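Local atomic coordinates of tail fiber protein (Acinetobacter phage AM24, PDB entry 5W5P), a protein that probably serves as the trimeric tailspike with which the phage recognises, and perhaps degrades, the capsular polysaccharide of its Acinetobacter host. Residues R250-G255 and S276-N281; D195-A200 and G223-N228; P304-I309 and G326-G331. All coordinates share one frame; numbering follows the deposited sequence.

Contact 1 of 3, residues R250-G255 and S276-N281; sequences RNETTG and SKRGFN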
ATOM      1  N   ARG A 250     -24.771  10.221 -17.917  1.00 62.22           N
ATOM      2  CA  ARG A 250     -23.868   9.551 -18.865  1.00 64.60           C
ATOM      3  C   ARG A 250     -24.365   8.121 -19.067  1.00 61.73           C
ATOM      4  O   ARG A 250     -25.556   7.937 -19.362  1.00 61.67           O
ATOM      5  CB  ARG A 250     -22.437   9.687 -18.369  1.00 68.12           C
ATOM      6  CG  ARG A 250     -21.873  11.074 -18.553  1.00 73.68           C
ATOM      7  CD  ARG A 250     -20.736  11.067 -19.552  1.00 78.87           C
ATOM      8  NE  ARG A 250     -19.461  10.760 -18.912  1.00 79.96           N
ATOM      9  CZ  ARG A 250     -18.667   9.758 -19.272  1.00 80.18           C
ATOM     10  NH1 ARG A 250     -19.015   8.962 -20.273  1.00 79.03           N
ATOM     11  NH2 ARG A 250     -17.522   9.555 -18.633  1.00 80.59           N
ATOM     12  N   ASN A 251     -23.514   7.104 -18.924  1.00 65.11           N
ATOM     13  CA  ASN A 251     -23.879   5.714 -19.158  1.00 66.97           C
ATOM     14  C   ASN A 251     -24.423   5.022 -17.917  1.00 64.53           C
ATOM     15  O   ASN A 251     -24.567   3.795 -17.926  1.00 66.05           O
ATOM     16  CB  ASN A 251     -22.669   4.925 -19.670  1.00 74.89           C
ATOM     17  CG  ASN A 251     -21.871   5.680 -20.714  1.00 82.28           C
ATOM     18  OD1 ASN A 251     -22.360   5.947 -21.810  1.00 85.62           O
ATOM     19  ND2 ASN A 251     -20.630   6.023 -20.378  1.00 83.27           N
ATOM     20  N   GLU A 252     -24.714   5.762 -16.850  1.00 57.95           N
ATOM     21  CA  GLU A 252     -25.094   5.167 -15.578  1.00 53.29           C
ATOM     22  C   GLU A 252     -26.559   5.433 -15.270  1.00 53.18           C
ATOM     23  O   GLU A 252     -27.069   6.529 -15.521  1.00 57.57           O
ATOM     24  CB  GLU A 252     -24.220   5.700 -14.443  1.00 47.99           C
ATOM     25  CG  GLU A 252     -22.734   5.527 -14.679  1.00 48.70           C
ATOM     26  CD  GLU A 252     -22.347   4.088 -14.975  1.00 54.72           C
ATOM     27  OE1 GLU A 252     -22.934   3.163 -14.367  1.00 55.88           O
ATOM     28  OE2 GLU A 252     -21.446   3.886 -15.814  1.00 56.89           O
ATOM     29  N   THR A 253     -27.229   4.422 -14.724  1.00 51.33           N
ATOM     30  CA  THR A 253     -28.628   4.522 -14.333  1.00 53.35           C
ATOM     31  C   THR A 253     -28.799   4.926 -12.877  1.00 54.37           C
ATOM     32  O   THR A 253     -29.935   5.081 -12.416  1.00 56.62           O
ATOM     33  CB  THR A 253     -29.347   3.195 -14.590  1.00 54.68           C
ATOM     34  OG1 THR A 253     -28.590   2.119 -14.016  1.00 57.03           O
ATOM     35  CG2 THR A 253     -29.493   2.955 -16.083  1.00 51.75           C
ATOM     36  N   THR A 254     -27.702   5.078 -12.142  1.00 54.66           N
ATOM     37  CA  THR A 254     -27.700   5.631 -10.796  1.00 54.69           C
ATOM     38  C   THR A 254     -26.628   6.708 -10.720  1.00 54.95           C
ATOM     39  O   THR A 254     -25.843   6.900 -11.653  1.00 52.29           O
ATOM     40  CB  THR A 254     -27.430   4.556  -9.730  1.00 51.05           C
ATOM     41  OG1 THR A 254     -26.064   4.131  -9.817  1.00 49.36           O
ATOM     42  CG2 THR A 254     -28.340   3.359  -9.924  1.00 47.78           C
ATOM     43  N   GLY A 255     -26.594   7.418  -9.594  1.00 51.72           N
ATOM     44  CA  GLY A 255     -25.480   8.297  -9.329  1.00 42.83           C
ATOM     45  C   GLY A 255     -24.188   7.525  -9.151  1.00 39.76           C
ATOM     46  O   GLY A 255     -24.175   6.317  -8.924  1.00 44.05           O
ATOM     47  N   SER A 276     -23.522   6.209  -2.284  1.00 39.38           N
ATOM     48  CA  SER A 276     -23.895   6.183  -3.694  1.00 38.12           C
ATOM     49  C   SER A 276     -24.170   4.733  -4.103  1.00 41.21           C
ATOM     50  O   SER A 276     -24.367   3.863  -3.248  1.00 45.37           O
ATOM     51  CB  SER A 276     -22.800   6.846  -4.546  1.00 35.81           C
ATOM     52  OG  SER A 276     -23.243   7.016  -5.878  1.00 41.69           O
ATOM     53  N   LYS A 277     -24.191   4.478  -5.411  1.00 41.11           N
ATOM     54  CA  LYS A 277     -24.420   3.141  -5.941  1.00 40.64           C
ATOM     55  C   LYS A 277     -23.347   2.687  -6.918  1.00 39.78           C
ATOM     56  O   LYS A 277     -23.360   1.519  -7.319  1.00 38.70           O
ATOM     57  CB  LYS A 277     -25.787   3.067  -6.641  1.00 42.44           C
ATOM     58  CG  LYS A 277     -26.975   3.322  -5.722  1.00 41.21           C
ATOM     59  CD  LYS A 277     -27.093   2.220  -4.681  1.00 43.09           C
ATOM     60  CE  LYS A 277     -28.422   2.264  -3.951  1.00 42.17           C
ATOM     61  NZ  LYS A 277     -28.604   1.039  -3.123  1.00 43.01           N
ATOM     62  N   ARG A 278     -22.420   3.556  -7.303  1.00 43.91           N
ATOM     63  CA  ARG A 278     -21.432   3.240  -8.321  1.00 45.52           C
ATOM     64  C   ARG A 278     -20.208   4.109  -8.070  1.00 48.05           C
ATOM     65  O   ARG A 278     -20.324   5.220  -7.542  1.00 48.31           O
ATOM     66  CB  ARG A 278     -22.013   3.460  -9.728  1.00 42.26           C
ATOM     67  CG  ARG A 278     -21.064   3.143 -10.871  1.00 42.97           C
ATOM     68  CD  ARG A 278     -21.530   1.916 -11.638  1.00 44.51           C
ATOM     69  NE  ARG A 278     -20.792   1.684 -12.877  1.00 37.65           N
ATOM     70  CZ  ARG A 278     -19.510   1.335 -12.954  1.00 41.35           C
ATOM     71  NH1 ARG A 278     -18.954   1.146 -14.147  1.00 37.59           N
ATOM     72  NH2 ARG A 278     -18.783   1.166 -11.856  1.00 37.36           N
ATOM     73  N   GLY A 279     -19.038   3.592  -8.428  1.00 43.35           N
ATOM     74  CA  GLY A 279     -17.798   4.298  -8.156  1.00 40.22           C
ATOM     75  C   GLY A 279     -16.749   4.010  -9.203  1.00 44.25           C
ATOM     76  O   GLY A 279     -16.727   2.936  -9.809  1.00 49.26           O
ATOM     77  N   PHE A 280     -15.870   4.988  -9.417  1.00 44.77           N
ATOM     78  CA  PHE A 280     -14.700   4.845 -10.277  1.00 38.79           C
ATOM     79  C   PHE A 280     -13.502   5.408  -9.531  1.00 35.18           C
ATOM     80  O   PHE A 280     -13.534   6.563  -9.099  1.00 38.02           O
ATOM     81  CB  PHE A 280     -14.871   5.586 -11.612  1.00 37.44           C
ATOM     82  CG  PHE A 280     -16.057   5.143 -12.423  1.00 42.21           C
ATOM     83  CD1 PHE A 280     -17.314   5.700 -12.203  1.00 41.59           C
ATOM     84  CD2 PHE A 280     -15.915   4.196 -13.431  1.00 36.14           C
ATOM     85  CE1 PHE A 280     -18.409   5.305 -12.957  1.00 37.75           C
ATOM     86  CE2 PHE A 280     -17.010   3.799 -14.190  1.00 36.88           C
ATOM     87  CZ  PHE A 280     -18.257   4.354 -13.951  1.00 37.15           C
ATOM     88  N   ASN A 281     -12.454   4.603  -9.381  1.00 34.81           N
ATOM     89  CA  ASN A 281     -11.169   5.056  -8.850  1.00 33.28           C
ATOM     90  C   ASN A 281     -11.348   5.731  -7.488  1.00 37.32           C
ATOM     91  O   ASN A 281     -11.147   6.928  -7.310  1.00 38.06           O
ATOM     92  CB  ASN A 281     -10.485   5.984  -9.856  1.00 33.69           C
ATOM     93  CG  ASN A 281      -9.140   6.475  -9.373  1.00 42.51           C
ATOM     94  OD1 ASN A 281      -8.315   5.699  -8.886  1.00 40.43           O
ATOM     95  ND2 ASN A 281      -8.910   7.781  -9.500  1.00 33.65           N
TER
HETATM   96  O   HOH W   1     -20.355   1.904 -16.655  1.00 46.61           O
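E252 and R278 form the salt bridge that ties 250-255 to 276-281, with OE1 of E252 accepting a hydrogen bond from NE of R278 at 3.0 Å. The bond is bent, and NE reaches OE1 from above the carboxylate rather than within its plane; the carboxylate and guanidinium planes stand 79° apart. One acid oxygen therefore takes one arginine N-H, and the pair is not a flat two-pronged one. CG of R278 lies anti to the backbone N (chi1 -179°), and the chain runs toward the loop, where CD also comes within 3.3 Å of E252 OE1. The rest of the guanidinium is held elsewhere: NH2 bonds to the carbonyl of A305 and NH1 to OD1 of N307, so its rotation is largely fixed.

Packing spreads from this bridge. The rim of the F280 ring lies against one guanidinium face, its CZ 3.3 Å above the plane, while E252 OE2 sits at the ring edge, 3.7 Å from that same CZ. Further along the loop, T254 OG1 bonds to its neighbour's carbonyl, G255 O, at 3.0 Å, and packs against CB of K277 at 3.4 Å. The chain turns a corner at F280 and N281, and both residues pack on Y337 of the second subunit. A surface loop is thus pinned to the following turn of a parallel beta-helix, the fold of many phage tailspikes.

Contact 2 of 3, residues D195-A200 and G223-N228; sequences DDLYTA and GDRLYN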
ATOM      1  N   ASP A 195     -26.642  15.531 -17.838  1.00 53.38           N
ATOM      2  CA  ASP A 195     -25.361  15.884 -18.426  1.00 52.09           C
ATOM      3  C   ASP A 195     -24.276  15.893 -17.358  1.00 48.39           C
ATOM      4  O   ASP A 195     -24.549  16.009 -16.159  1.00 47.68           O
ATOM      5  CB  ASP A 195     -25.441  17.244 -19.119  1.00 55.79           C
ATOM      6  CG  ASP A 195     -26.171  17.174 -20.442  1.00 62.47           C
ATOM      7  OD1 ASP A 195     -26.141  16.100 -21.078  1.00 66.26           O
ATOM      8  OD2 ASP A 195     -26.772  18.189 -20.853  1.00 66.70           O
ATOM      9  N   ASP A 196     -23.028  15.760 -17.809  1.00 48.37           N
ATOM     10  CA  ASP A 196     -21.878  15.686 -16.906  1.00 44.81           C
ATOM     11  C   ASP A 196     -21.410  17.098 -16.543  1.00 45.86           C
ATOM     12  O   ASP A 196     -20.336  17.562 -16.932  1.00 41.33           O
ATOM     13  CB  ASP A 196     -20.759  14.867 -17.534  1.00 41.43           C
ATOM     14  CG  ASP A 196     -19.956  14.099 -16.502  1.00 48.85           C
ATOM     15  OD1 ASP A 196     -20.345  14.127 -15.314  1.00 43.35           O
ATOM     16  OD2 ASP A 196     -18.937  13.469 -16.877  1.00 48.96           O
ATOM     17  N   LEU A 197     -22.243  17.775 -15.753  1.00 41.52           N
ATOM     18  CA  LEU A 197     -21.989  19.160 -15.355  1.00 41.46           C
ATOM     19  C   LEU A 197     -21.073  19.181 -14.131  1.00 43.53           C
ATOM     20  O   LEU A 197     -21.435  19.625 -13.040  1.00 44.52           O
ATOM     21  CB  LEU A 197     -23.302  19.882 -15.087  1.00 42.19           C
ATOM     22  CG  LEU A 197     -24.388  19.685 -16.146  1.00 50.91           C
ATOM     23  CD1 LEU A 197     -25.642  20.466 -15.778  1.00 51.02           C
ATOM     24  CD2 LEU A 197     -23.873  20.114 -17.511  1.00 50.59           C
ATOM     25  N   TYR A 198     -19.859  18.689 -14.341  1.00 40.77           N
ATOM     26  CA  TYR A 198     -18.892  18.495 -13.272  1.00 41.39           C
ATOM     27  C   TYR A 198     -17.857  19.613 -13.254  1.00 38.57           C
ATOM     28  O   TYR A 198     -17.785  20.457 -14.148  1.00 39.27           O
ATOM     29  CB  TYR A 198     -18.188  17.139 -13.435  1.00 44.52           C
ATOM     30  CG  TYR A 198     -17.104  17.157 -14.494  1.00 44.10           C
ATOM     31  CD1 TYR A 198     -17.419  17.004 -15.839  1.00 42.20           C
ATOM     32  CD2 TYR A 198     -15.766  17.340 -14.150  1.00 37.95           C
ATOM     33  CE1 TYR A 198     -16.439  17.031 -16.811  1.00 39.76           C
ATOM     34  CE2 TYR A 198     -14.778  17.368 -15.117  1.00 39.95           C
ATOM     35  CZ  TYR A 198     -15.121  17.215 -16.445  1.00 39.24           C
ATOM     36  OH  TYR A 198     -14.139  17.247 -17.406  1.00 45.37           O
ATOM     37  N   THR A 199     -17.032  19.593 -12.214  1.00 43.73           N
ATOM     38  CA  THR A 199     -15.790  20.352 -12.203  1.00 42.83           C
ATOM     39  C   THR A 199     -14.785  19.554 -11.384  1.00 38.45           C
ATOM     40  O   THR A 199     -15.169  18.792 -10.493  1.00 38.93           O
ATOM     41  CB  THR A 199     -15.995  21.777 -11.658  1.00 44.80           C
ATOM     42  OG1 THR A 199     -14.779  22.523 -11.785  1.00 50.35           O
ATOM     43  CG2 THR A 199     -16.439  21.757 -10.199  1.00 37.34           C
ATOM     44  N   ALA A 200     -13.498  19.697 -11.714  1.00 36.74           N
ATOM     45  CA  ALA A 200     -12.477  18.781 -11.218  1.00 36.16           C
ATOM     46  C   ALA A 200     -11.305  19.536 -10.604  1.00 37.61           C
ATOM     47  O   ALA A 200     -11.139  20.743 -10.798  1.00 37.42           O
ATOM     48  CB  ALA A 200     -11.969  17.853 -12.334  1.00 36.86           C
ATOM     49  N   GLY A 223     -20.823  14.339  -4.837  1.00 38.30           N
ATOM     50  CA  GLY A 223     -20.026  13.522  -5.733  1.00 37.28           C
ATOM     51  C   GLY A 223     -20.588  13.381  -7.132  1.00 36.61           C
ATOM     52  O   GLY A 223     -19.890  12.850  -8.004  1.00 35.83           O
ATOM     53  N   ASP A 224     -21.829  13.824  -7.363  1.00 37.94           N
ATOM     54  CA  ASP A 224     -22.363  13.854  -8.720  1.00 38.31           C
ATOM     55  C   ASP A 224     -21.635  14.871  -9.583  1.00 39.59           C
ATOM     56  O   ASP A 224     -21.580  14.712 -10.809  1.00 41.39           O
ATOM     57  CB  ASP A 224     -23.855  14.196  -8.708  1.00 41.84           C
ATOM     58  CG  ASP A 224     -24.725  13.054  -8.238  1.00 42.73           C
ATOM     59  OD1 ASP A 224     -24.606  11.930  -8.780  1.00 43.34           O
ATOM     60  OD2 ASP A 224     -25.544  13.288  -7.326  1.00 40.92           O
ATOM     61  N   ARG A 225     -21.091  15.930  -8.968  1.00 40.79           N
ATOM     62  CA  ARG A 225     -20.577  17.087  -9.694  1.00 42.15           C
ATOM     63  C   ARG A 225     -19.126  17.425  -9.395  1.00 43.78           C
ATOM     64  O   ARG A 225     -18.561  18.278 -10.088  1.00 42.11           O
ATOM     65  CB  ARG A 225     -21.432  18.332  -9.400  1.00 38.01           C
ATOM     66  CG  ARG A 225     -22.919  18.106  -9.511  1.00 38.80           C
ATOM     67  CD  ARG A 225     -23.308  17.491 -10.849  1.00 39.43           C
ATOM     68  NE  ARG A 225     -24.755  17.367 -11.001  1.00 41.68           N
ATOM     69  CZ  ARG A 225     -25.353  16.879 -12.083  1.00 43.92           C
ATOM     70  NH1 ARG A 225     -24.625  16.460 -13.109  1.00 41.11           N
ATOM     71  NH2 ARG A 225     -26.677  16.793 -12.132  1.00 42.42           N
ATOM     72  N   LEU A 226     -18.508  16.785  -8.404  1.00 46.25           N
ATOM     73  CA  LEU A 226     -17.134  17.067  -8.005  1.00 42.96           C
ATOM     74  C   LEU A 226     -16.296  15.818  -8.237  1.00 41.46           C
ATOM     75  O   LEU A 226     -16.461  14.816  -7.533  1.00 40.56           O
ATOM     76  CB  LEU A 226     -17.076  17.512  -6.544  1.00 41.99           C
ATOM     77  CG  LEU A 226     -17.773  18.850  -6.266  1.00 42.89           C
ATOM     78  CD1 LEU A 226     -17.547  19.335  -4.836  1.00 44.55           C
ATOM     79  CD2 LEU A 226     -17.313  19.894  -7.264  1.00 39.28           C
ATOM     80  N   TYR A 227     -15.410  15.877  -9.230  1.00 43.34           N
ATOM     81  CA  TYR A 227     -14.490  14.796  -9.553  1.00 39.88           C
ATOM     82  C   TYR A 227     -13.068  15.213  -9.205  1.00 40.58           C
ATOM     83  O   TYR A 227     -12.774  16.396  -9.016  1.00 44.38           O
ATOM     84  CB  TYR A 227     -14.558  14.423 -11.039  1.00 41.29           C
ATOM     85  CG  TYR A 227     -15.924  14.011 -11.549  1.00 41.17           C
ATOM     86  CD1 TYR A 227     -16.916  13.579 -10.677  1.00 38.31           C
ATOM     87  CD2 TYR A 227     -16.212  14.039 -12.915  1.00 40.32           C
ATOM     88  CE1 TYR A 227     -18.162  13.203 -11.145  1.00 42.40           C
ATOM     89  CE2 TYR A 227     -17.459  13.659 -13.394  1.00 39.08           C
ATOM     90  CZ  TYR A 227     -18.428  13.245 -12.504  1.00 41.63           C
ATOM     91  OH  TYR A 227     -19.668  12.864 -12.958  1.00 42.09           O
ATOM     92  N   ASN A 228     -12.181  14.221  -9.144  1.00 37.95           N
ATOM     93  CA  ASN A 228     -10.771  14.427  -8.829  1.00 34.14           C
ATOM     94  C   ASN A 228     -10.621  15.231  -7.535  1.00 39.07           C
ATOM     95  O   ASN A 228     -10.092  16.343  -7.512  1.00 40.75           O
ATOM     96  CB  ASN A 228     -10.039  15.102  -9.993  1.00 34.72           C
ATOM     97  CG  ASN A 228      -9.987  14.232 -11.245  1.00 41.61           C
ATOM     98  OD1 ASN A 228     -10.802  13.329 -11.428  1.00 41.37           O
ATOM     99  ND2 ASN A 228      -9.029  14.514 -12.118  1.00 35.66           N
TER
HETATM  100  O   HOH W   2     -21.647  15.857 -13.175  1.00 39.08           O
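Y227 lays its side chain along 195-200, meeting A200, then Y198, then D196 on the way out. Its CB is a loose 4.5 Å from CB of A200. With CG anti to the carbonyl carbon (chi1 -57°), the ring runs back along its own strand, toward R225, and beside Y198. CD2 packs on CD2 of Y198 at 3.6 Å. Further out, CB of Y198 stands over one ring face, a CH-pi contact in which CB is 3.9 Å from the Y227 centroid. The two aromatic planes are only 16° from parallel, yet they are slid so far apart that the rings barely overlap. At the tip, OH donates to OD1 of D196 at 2.8 Å, on the syn side of the carboxylate, and R249 also bonds to this hydroxyl.

Beneath the rings, successive turns of the parallel beta-helix join through their backbones. T199 N donates to R225 O at 2.9 Å, and T199 O in turn accepts from Y227 N, a parallel bridge with T199 opposite L226. On the side of the strands away from the tyrosines, CG2 of T199 and CD2 of L226 meet at 3.6 Å, the two side chains pointing the same way.

A water completes the polar end, giving hydrogen bonds to D196 OD1 and D224 O and accepting one from R225 NH1, 3.0 Å from the water oxygen. D196 and R225 are thereby linked without touching directly. The same NH1 makes a weak bond to D195 O, whereas NH2 of R225 holds the carbonyl of E191.

Contact 3 of 3, residues P304-I309 and G326-G331; sequences PAVNVI and GAVYAG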
ATOM      1  N   PRO A 304     -19.260  -3.630 -13.498  1.00 40.48           N
ATOM      2  CA  PRO A 304     -19.326  -3.712 -12.039  1.00 39.42           C
ATOM      3  C   PRO A 304     -20.056  -2.531 -11.417  1.00 39.84           C
ATOM      4  O   PRO A 304     -20.564  -1.664 -12.131  1.00 37.36           O
ATOM      5  CB  PRO A 304     -17.856  -3.682 -11.644  1.00 36.24           C
ATOM      6  CG  PRO A 304     -17.269  -2.717 -12.642  1.00 36.45           C
ATOM      7  CD  PRO A 304     -18.064  -2.885 -13.932  1.00 40.60           C
ATOM      8  N   ALA A 305     -20.108  -2.510 -10.087  1.00 39.14           N
ATOM      9  CA  ALA A 305     -20.513  -1.317  -9.359  1.00 40.93           C
ATOM     10  C   ALA A 305     -19.329  -0.415  -9.034  1.00 40.08           C
ATOM     11  O   ALA A 305     -19.472   0.814  -9.039  1.00 39.02           O
ATOM     12  CB  ALA A 305     -21.234  -1.702  -8.062  1.00 36.01           C
ATOM     13  N   VAL A 306     -18.161  -1.000  -8.769  1.00 37.35           N
ATOM     14  CA  VAL A 306     -16.972  -0.262  -8.361  1.00 34.72           C
ATOM     15  C   VAL A 306     -15.826  -0.644  -9.287  1.00 37.53           C
ATOM     16  O   VAL A 306     -15.425  -1.812  -9.335  1.00 40.56           O
ATOM     17  CB  VAL A 306     -16.593  -0.547  -6.898  1.00 36.20           C
ATOM     18  CG1 VAL A 306     -15.449   0.354  -6.465  1.00 34.47           C
ATOM     19  CG2 VAL A 306     -17.803  -0.374  -5.982  1.00 40.06           C
ATOM     20  N   ASN A 307     -15.301   0.333 -10.016  1.00 39.46           N
ATOM     21  CA  ASN A 307     -14.118   0.158 -10.853  1.00 39.49           C
ATOM     22  C   ASN A 307     -12.919   0.646 -10.047  1.00 37.97           C
ATOM     23  O   ASN A 307     -12.619   1.842 -10.031  1.00 38.21           O
ATOM     24  CB  ASN A 307     -14.254   0.921 -12.168  1.00 40.02           C
ATOM     25  CG  ASN A 307     -15.137   0.201 -13.178  1.00 41.23           C
ATOM     26  OD1 ASN A 307     -16.356   0.383 -13.202  1.00 39.27           O
ATOM     27  ND2 ASN A 307     -14.522  -0.630 -14.013  1.00 40.31           N
ATOM     28  N   VAL A 308     -12.243  -0.293  -9.378  1.00 35.03           N
ATOM     29  CA  VAL A 308     -11.103  -0.043  -8.493  1.00 36.62           C
ATOM     30  C   VAL A 308     -11.533   0.690  -7.228  1.00 38.67           C
ATOM     31  O   VAL A 308     -12.051   1.812  -7.280  1.00 36.48           O
ATOM     32  CB  VAL A 308      -9.974   0.736  -9.197  1.00 34.98           C
ATOM     33  CG1 VAL A 308      -8.768   0.878  -8.272  1.00 33.12           C
ATOM     34  CG2 VAL A 308      -9.580   0.043 -10.473  1.00 35.07           C
ATOM     35  N   ILE A 309     -11.314   0.052  -6.082  1.00 41.81           N
ATOM     36  CA  ILE A 309     -11.402   0.707  -4.782  1.00 39.44           C
ATOM     37  C   ILE A 309     -10.228   0.223  -3.946  1.00 39.52           C
ATOM     38  O   ILE A 309      -9.842  -0.949  -4.016  1.00 45.73           O
ATOM     39  CB  ILE A 309     -12.752   0.434  -4.080  1.00 38.47           C
ATOM     40  CG1 ILE A 309     -12.821   1.156  -2.730  1.00 38.13           C
ATOM     41  CG2 ILE A 309     -12.988  -1.058  -3.893  1.00 37.15           C
ATOM     42  CD1 ILE A 309     -14.187   1.143  -2.098  1.00 33.05           C
ATOM     43  N   GLY A 326     -21.100  -3.229  -4.175  1.00 39.44           N
ATOM     44  CA  GLY A 326     -21.617  -4.080  -5.229  1.00 36.92           C
ATOM     45  C   GLY A 326     -20.514  -4.912  -5.845  1.00 39.14           C
ATOM     46  O   GLY A 326     -19.537  -5.285  -5.184  1.00 39.38           O
ATOM     47  N   ALA A 327     -20.673  -5.222  -7.130  1.00 42.11           N
ATOM     48  CA  ALA A 327     -19.604  -5.871  -7.873  1.00 35.69           C
ATOM     49  C   ALA A 327     -18.372  -4.975  -7.895  1.00 35.06           C
ATOM     50  O   ALA A 327     -18.455  -3.794  -8.251  1.00 36.25           O
ATOM     51  CB  ALA A 327     -20.064  -6.185  -9.297  1.00 36.44           C
ATOM     52  N   VAL A 328     -17.225  -5.539  -7.520  1.00 34.62           N
ATOM     53  CA  VAL A 328     -15.970  -4.801  -7.414  1.00 35.12           C
ATOM     54  C   VAL A 328     -14.943  -5.461  -8.321  1.00 40.57           C
ATOM     55  O   VAL A 328     -14.662  -6.657  -8.178  1.00 47.55           O
ATOM     56  CB  VAL A 328     -15.452  -4.759  -5.967  1.00 37.12           C
ATOM     57  CG1 VAL A 328     -14.088  -4.045  -5.896  1.00 36.78           C
ATOM     58  CG2 VAL A 328     -16.469  -4.093  -5.042  1.00 35.99           C
ATOM     59  N   TYR A 329     -14.377  -4.686  -9.247  1.00 37.82           N
ATOM     60  CA  TYR A 329     -13.224  -5.108 -10.033  1.00 35.93           C
ATOM     61  C   TYR A 329     -11.994  -4.365  -9.524  1.00 39.05           C
ATOM     62  O   TYR A 329     -12.053  -3.151  -9.294  1.00 39.08           O
ATOM     63  CB  TYR A 329     -13.415  -4.824 -11.525  1.00 36.48           C
ATOM     64  CG  TYR A 329     -14.578  -5.533 -12.182  1.00 39.00           C
ATOM     65  CD1 TYR A 329     -15.274  -6.537 -11.525  1.00 41.46           C
ATOM     66  CD2 TYR A 329     -14.981  -5.191 -13.463  1.00 40.43           C
ATOM     67  CE1 TYR A 329     -16.339  -7.182 -12.125  1.00 40.42           C
ATOM     68  CE2 TYR A 329     -16.047  -5.832 -14.075  1.00 43.26           C
ATOM     69  CZ  TYR A 329     -16.723  -6.826 -13.399  1.00 42.66           C
ATOM     70  OH  TYR A 329     -17.787  -7.463 -13.998  1.00 43.46           O
ATOM     71  N   ALA A 330     -10.891  -5.096  -9.340  1.00 38.32           N
ATOM     72  CA  ALA A 330      -9.624  -4.529  -8.879  1.00 38.71           C
ATOM     73  C   ALA A 330      -9.796  -3.793  -7.546  1.00 40.54           C
ATOM     74  O   ALA A 330      -9.576  -2.586  -7.432  1.00 39.35           O
ATOM     75  CB  ALA A 330      -9.016  -3.612  -9.945  1.00 34.15           C
ATOM     76  N   GLY A 331     -10.202  -4.550  -6.530  1.00 40.68           N
ATOM     77  CA  GLY A 331     -10.316  -4.034  -5.176  1.00 36.32           C
ATOM     78  C   GLY A 331      -9.143  -4.484  -4.325  1.00 35.64           C
ATOM     79  O   GLY A 331      -8.636  -5.595  -4.484  1.00 33.23           O
TER
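Stacked corners of a parallel beta-helix meet where 304-309 lies against 326-331: both segments leave one face of the helix, bend, and enter the next in step. The corner falls at N307 in one and at Y329 and A330 in the other. At the entry, A327 O is gripped twice, by A305 N at 2.8 Å and by V306 N at 2.9 Å. The V306 donor comes in nearly along the carbonyl direction, while that of A305 arrives at a steeper angle. Bonding then switches direction: Y329 N donates to V306 O, and V308 N to Y329 O at 2.9 Å. Hydrogen bonding therefore carries on through the bend, weakening only at I309 N, whose bond to A330 O is long.

On the face of the strands that carries Y329, P304 and the tyrosine make a close CH-pi contact. CB of the proline is poised almost exactly over the centre of the tyrosine ring, 3.5 Å from the centroid and 3° off the ring normal, and CG lies 3.5 Å from CD2 of Y329. The tyrosine reaches this place because chi1 of -61° directs the ring back along the chain, and chi2 of -10° turns its face to the proline, which follows a cis peptide bond. On the other side of the strands V306 and V328 run side by side, CB of V306 being 4.0 Å from CG2 of V328; CG1 of V328 meets CG2 of I309 at 3.8 Å.

W412 of the second subunit stacks on the Y329 ring. Within the chain, V306 and I309 pack on strand 294-298, and N307 and I309 lie on strand 279-285, the preceding rung of the beta-helix.

The three contacts mark successive levels of one beta-helix, in chain order 2, 1, 3. Contact 1 sits between the others, its centre 12 Å from that of contact 2 and 11 Å from that of contact 3; contacts 2 and 3 do not meet, their nearest atoms being about 12 Å apart. Contacts 1 and 3 touch directly, N281 N probably bonding to N307 O at 2.8 Å. Toward contact 2 the link is looser, a long ion pair between R250 NE and D196 OD2 at 3.4 Å. One pattern recurs: Y227, F280 and Y329 each precede a corner residue with positive phi and psi, and each contact reaches the second subunit.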